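Side-chain contacts in BH2358 protein (Bacillus halodurans C-125, PDB 2RBD), which is of unknown function but is a putative spore coat protein, probably ferritin-like, whose four-helix chain packs as a tetramer: residues A[90-93]-A[94-98]; A[105-108]-A[109-113]. One frame throughout, in Å; residues are numbered along the deposited sequence.

How the contacts relate
Contact 1 comes first along the chain, in the long connection that follows helix 46-72, and contact 2 comes after it, on helix 100-124. Their centres are 22 Å apart and their nearest atoms about 6 Å, so the two never touch. Contact 1 sits out at the end of the molecule, about 24 Å from the chain's centre, and its 94-98 part leads straight into the helix that carries contact 2, whose centre lies only about 8 Å from that of the chain. Together they trace how the crossing connection turns, meets a second subunit and then enters the bundle as its third long helix.

Contact 1: A[90-93]-A[94-98]; sequences DDIP and VGARF
Pro93 and Ala96 close a 3-10 turn, in which Ala96 N donates to Pro93 O at 2.9 Å with an N-H...O angle of 147°; Arg97 N adds the next 3-10 bond, to Val94 O. The first donor stands above the carbonyl plane, 49° out of it, as the tight turn brings the amide in from over the group. Ala96 CB lies 3.5 Å from Pro93 O. The snug side is apolar: Ile92 lays its CG2 methyl against the chain at Arg97, 3.9 Å from Arg97 CA, and 4.2 Å from Ala96 CB. That methyl lies anti to the backbone N, which turns it to the returning chain. Pro93 CB is 4.3 Å from Ala96 CB.

The solvent side belongs to Val94, exposed and deposited in two conformers. Arg97 also has two; in the one given its chain, bent at chi2 (113°), brings NE to a hydrogen bond with His42 O of its own chain. The carbonyls of the turn itself face the second subunit, Ala96 O accepting from His42 NE2 and Gly95 O from Asn41 ND2 of that subunit. The chemistry thus implies a turn closed by its own amide and lined on one side by methyl groups, with carbonyls left over for the subunit interface.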
loop_
_atom_site.group_PDB
_atom_site.type_symbol
_atom_site.label_atom_id
_atom_site.label_comp_id
_atom_site.label_asym_id
_atom_site.label_seq_id
_atom_site.Cartn_x
_atom_site.Cartn_y
_atom_site.Cartn_z
ATOM N N ASP A 90 3.444 26.418 -28.129
ATOM C CA ASP A 90 3.888 27.805 -27.925
ATOM C C ASP A 90 2.811 28.739 -27.491
ATOM O O ASP A 90 3.110 29.861 -27.134
ATOM C CB ASP A 90 4.486 28.394 -29.200
ATOM C CG ASP A 90 5.739 27.679 -29.635
ATOM O OD1 ASP A 90 6.303 26.887 -28.825
ATOM O OD2 ASP A 90 6.146 27.901 -30.807
ATOM N N ASP A 91 1.555 28.329 -27.536
ATOM C CA ASP A 91 0.478 29.155 -27.043
ATOM C C ASP A 91 0.191 28.949 -25.568
ATOM O O ASP A 91 -0.663 29.622 -25.012
ATOM C CB ASP A 91 -0.791 28.850 -27.791
ATOM C CG ASP A 91 -0.773 29.349 -29.222
ATOM O OD1 ASP A 91 0.076 30.211 -29.552
ATOM O OD2 ASP A 91 -1.632 28.881 -29.995
ATOM N N ILE A 92 0.868 28.014 -24.931
ATOM C CA ILE A 92 0.589 27.747 -23.511
ATOM C C ILE A 92 1.414 28.733 -22.694
ATOM O O ILE A 92 2.649 28.740 -22.806
ATOM C CB ILE A 92 0.929 26.301 -23.070
ATOM C CG1 ILE A 92 0.225 25.265 -23.975
ATOM C CG2 ILE A 92 0.546 26.096 -21.603
ATOM C CD1 ILE A 92 0.731 23.795 -23.818
ATOM N N PRO A 93 0.760 29.559 -21.853
ATOM C CA PRO A 93 1.539 30.450 -20.972
ATOM C C PRO A 93 2.541 29.656 -20.138
ATOM O O PRO A 93 2.196 28.577 -19.623
ATOM C CB PRO A 93 0.481 31.040 -20.063
ATOM C CG PRO A 93 -0.774 30.988 -20.856
ATOM C CD PRO A 93 -0.683 29.727 -21.642
ATOM N N VAL A 94 3.774 30.173 -19.985
ATOM C CA VAL A 94 4.852 29.447 -19.348
ATOM C C VAL A 94 4.471 28.940 -17.954
ATOM O O VAL A 94 4.743 27.815 -17.584
ATOM C CB VAL A 94 6.109 30.340 -19.264
ATOM C CG1 VAL A 94 7.155 29.718 -18.364
ATOM C CG2 VAL A 94 6.658 30.576 -20.672
ATOM N N GLY A 95 3.804 29.791 -17.193
ATOM C CA GLY A 95 3.388 29.435 -15.827
ATOM C C GLY A 95 2.328 28.333 -15.745
ATOM O O GLY A 95 2.155 27.738 -14.694
ATOM N N ALA A 96 1.662 28.048 -16.868
ATOM C CA ALA A 96 0.649 26.982 -16.962
ATOM C C ALA A 96 1.185 25.713 -17.595
ATOM O O ALA A 96 0.495 24.685 -17.655
ATOM C CB ALA A 96 -0.554 27.501 -17.760
ATOM N N ARG A 97 2.418 25.768 -18.074
ATOM C CA ARG A 97 2.996 24.696 -18.897
ATOM C C ARG A 97 3.639 23.625 -18.037
ATOM O O ARG A 97 4.440 23.930 -17.152
ATOM C CB ARG A 97 4.082 25.284 -19.837
ATOM C CG ARG A 97 5.187 24.269 -20.327
ATOM C CD ARG A 97 5.165 23.946 -21.805
ATOM N NE ARG A 97 5.661 22.590 -22.108
ATOM C CZ ARG A 97 6.926 22.205 -22.282
ATOM N NH1 ARG A 97 7.940 23.048 -22.117
ATOM N NH2 ARG A 97 7.193 20.917 -22.556
ATOM N N PHE A 98 3.354 22.357 -18.325
ATOM C CA PHE A 98 4.071 21.250 -17.759
ATOM C C PHE A 98 5.172 20.871 -18.712
ATOM O O PHE A 98 4.972 20.754 -19.910
ATOM C CB PHE A 98 3.144 20.054 -17.503
ATOM C CG PHE A 98 2.139 20.322 -16.396
ATOM C CD1 PHE A 98 2.457 20.111 -15.094
ATOM C CD2 PHE A 98 0.909 20.838 -16.693
ATOM C CE1 PHE A 98 1.507 20.405 -14.079
ATOM C CE2 PHE A 98 -0.005 21.142 -15.681
ATOM C CZ PHE A 98 0.320 20.937 -14.398
#

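Contact 2: A[105-108]-A[109-113]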
loop_
_atom_site.group_PDB
_atom_site.type_symbol
_atom_site.label_atom_id
_atom_site.label_comp_id
_atom_site.label_asym_id
_atom_site.label_seq_id
_atom_site.Cartn_x
_atom_site.Cartn_y
_atom_site.Cartn_z
ATOM N N ALA A 105 7.942 12.130 -15.064
ATOM C CA ALA A 105 7.933 11.767 -13.638
ATOM C C ALA A 105 6.546 11.410 -13.155
ATOM O O ALA A 105 6.374 10.407 -12.477
ATOM C CB ALA A 105 8.476 12.898 -12.810
ATOM N N THR A 106 5.571 12.233 -13.512
ATOM C CA THR A 106 4.203 11.998 -13.145
ATOM C C THR A 106 3.666 10.688 -13.658
ATOM O O THR A 106 3.086 9.879 -12.905
ATOM C CB THR A 106 3.325 13.149 -13.656
ATOM O OG1 THR A 106 3.785 14.353 -13.046
ATOM C CG2 THR A 106 1.849 12.929 -13.318
ATOM N N ILE A 107 3.867 10.449 -14.941
ATOM C CA ILE A 107 3.398 9.228 -15.536
ATOM C C ILE A 107 4.102 8.009 -14.901
ATOM O O ILE A 107 3.495 6.993 -14.617
ATOM C CB ILE A 107 3.606 9.256 -17.056
ATOM C CG1 ILE A 107 2.743 10.362 -17.645
ATOM C CG2 ILE A 107 3.301 7.843 -17.649
ATOM C CD1 ILE A 107 2.910 10.546 -19.118
ATOM N N SER A 108 5.398 8.122 -14.662
ATOM C CA SER A 108 6.137 7.025 -14.009
ATOM C C SER A 108 5.582 6.697 -12.616
ATOM O O SER A 108 5.404 5.520 -12.251
ATOM C CB SER A 108 7.618 7.364 -13.913
ATOM O OG SER A 108 8.145 7.556 -15.227
HETATM N N MSE A 109 5.237 7.738 -11.857
HETATM C CA MSE A 109 4.638 7.524 -10.544
HETATM C C MSE A 109 3.247 6.911 -10.663
HETATM O O MSE A 109 2.893 6.039 -9.872
HETATM C CB MSE A 109 4.614 8.809 -9.732
HETATM C CG MSE A 109 5.987 9.193 -9.311
HETATM SE SE MSE A 109 6.011 10.800 -8.290
HETATM C CE MSE A 109 5.683 11.994 -9.648
ATOM N N ASP A 110 2.502 7.355 -11.643
ATOM C CA ASP A 110 1.182 6.784 -11.879
ATOM C C ASP A 110 1.264 5.264 -12.190
ATOM O O ASP A 110 0.450 4.445 -11.707
ATOM C CB ASP A 110 0.445 7.471 -13.056
ATOM C CG ASP A 110 0.045 8.923 -12.794
ATOM O OD1 ASP A 110 -0.167 9.298 -11.611
ATOM O OD2 ASP A 110 -0.049 9.682 -13.787
ATOM N N VAL A 111 2.214 4.903 -13.039
ATOM C CA VAL A 111 2.420 3.521 -13.397
ATOM C C VAL A 111 2.788 2.693 -12.164
ATOM O O VAL A 111 2.278 1.588 -11.957
ATOM C CB VAL A 111 3.464 3.370 -14.548
ATOM C CG1 VAL A 111 3.805 1.884 -14.792
ATOM C CG2 VAL A 111 2.912 4.028 -15.802
ATOM N N ALA A 112 3.720 3.178 -11.355
ATOM C CA ALA A 112 4.075 2.494 -10.111
ATOM C C ALA A 112 2.884 2.293 -9.188
ATOM O O ALA A 112 2.697 1.199 -8.632
ATOM C CB ALA A 112 5.149 3.263 -9.374
ATOM N N LYS A 113 2.065 3.328 -9.042
ATOM C CA LYS A 113 0.858 3.226 -8.225
ATOM C C LYS A 113 -0.100 2.195 -8.816
ATOM O O LYS A 113 -0.685 1.406 -8.095
ATOM C CB LYS A 113 0.167 4.586 -8.095
ATOM C CG LYS A 113 0.896 5.600 -7.220
ATOM C CD LYS A 113 0.420 7.050 -7.508
#
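Met109, a selenomethionine, folds back along helix 100-124 over Ala105, one turn earlier in this long helix of a ferritin-like four-helix bundle. Its CB sits 3.6 Å from Ala105 O, and CG, beside the backbone N at chi1 -71°, comes closer to that oxygen. The chain then runs extended to SE and bends at chi3 (-73°), which swings the terminal methyl back: in the conformer given, CE reaches 3.3 Å from Ala105 O and 4.3 Å from Ala105 CB. A second deposited conformer suggests that this exposed tip is mobile.

Beneath these side chains the backbone repeats its i to i+4 pattern, Met109 N to Ala105 O through Ala112 N to Ser108 O, the last with an N-H...O angle of 169°.

Thr106 and Asp110 lie side by side, pointing the same way toward helix 16-42. The Thr106 methyl CG2 is 3.8 Å from Asp110 OD2, while its OG1 turns back to bond Glu102 O. The carboxylate crowds the backbone: Asp110 CG is 3.2 Å from Thr106 O, and Asp110 OD2 is 3.3 Å from Thr106 O, two acceptors with no bond between them. OD2 is hydrogen-bonded instead to Tyr36 OH on helix 16-42. Replacing Asp110 with an alanine would probably leave the Tyr36 hydroxyl without its carboxylate partner and open a gap beside the Thr106 methyl.

Ile107 and Val111, one turn apart, both meet helix 128-155, Ile107 at Met148 and Val111 at Phe144 and Lys141; Ile107 also touches Tyr36 of helix 16-42. Ser108 OG bonds both Ser104 O and the side-chain amide of Asn152, tying this helix to helix 128-155. The two branched side chains meet methyl to methyl, Ile107 CG2 lying 4.3 Å from Val111 CG2.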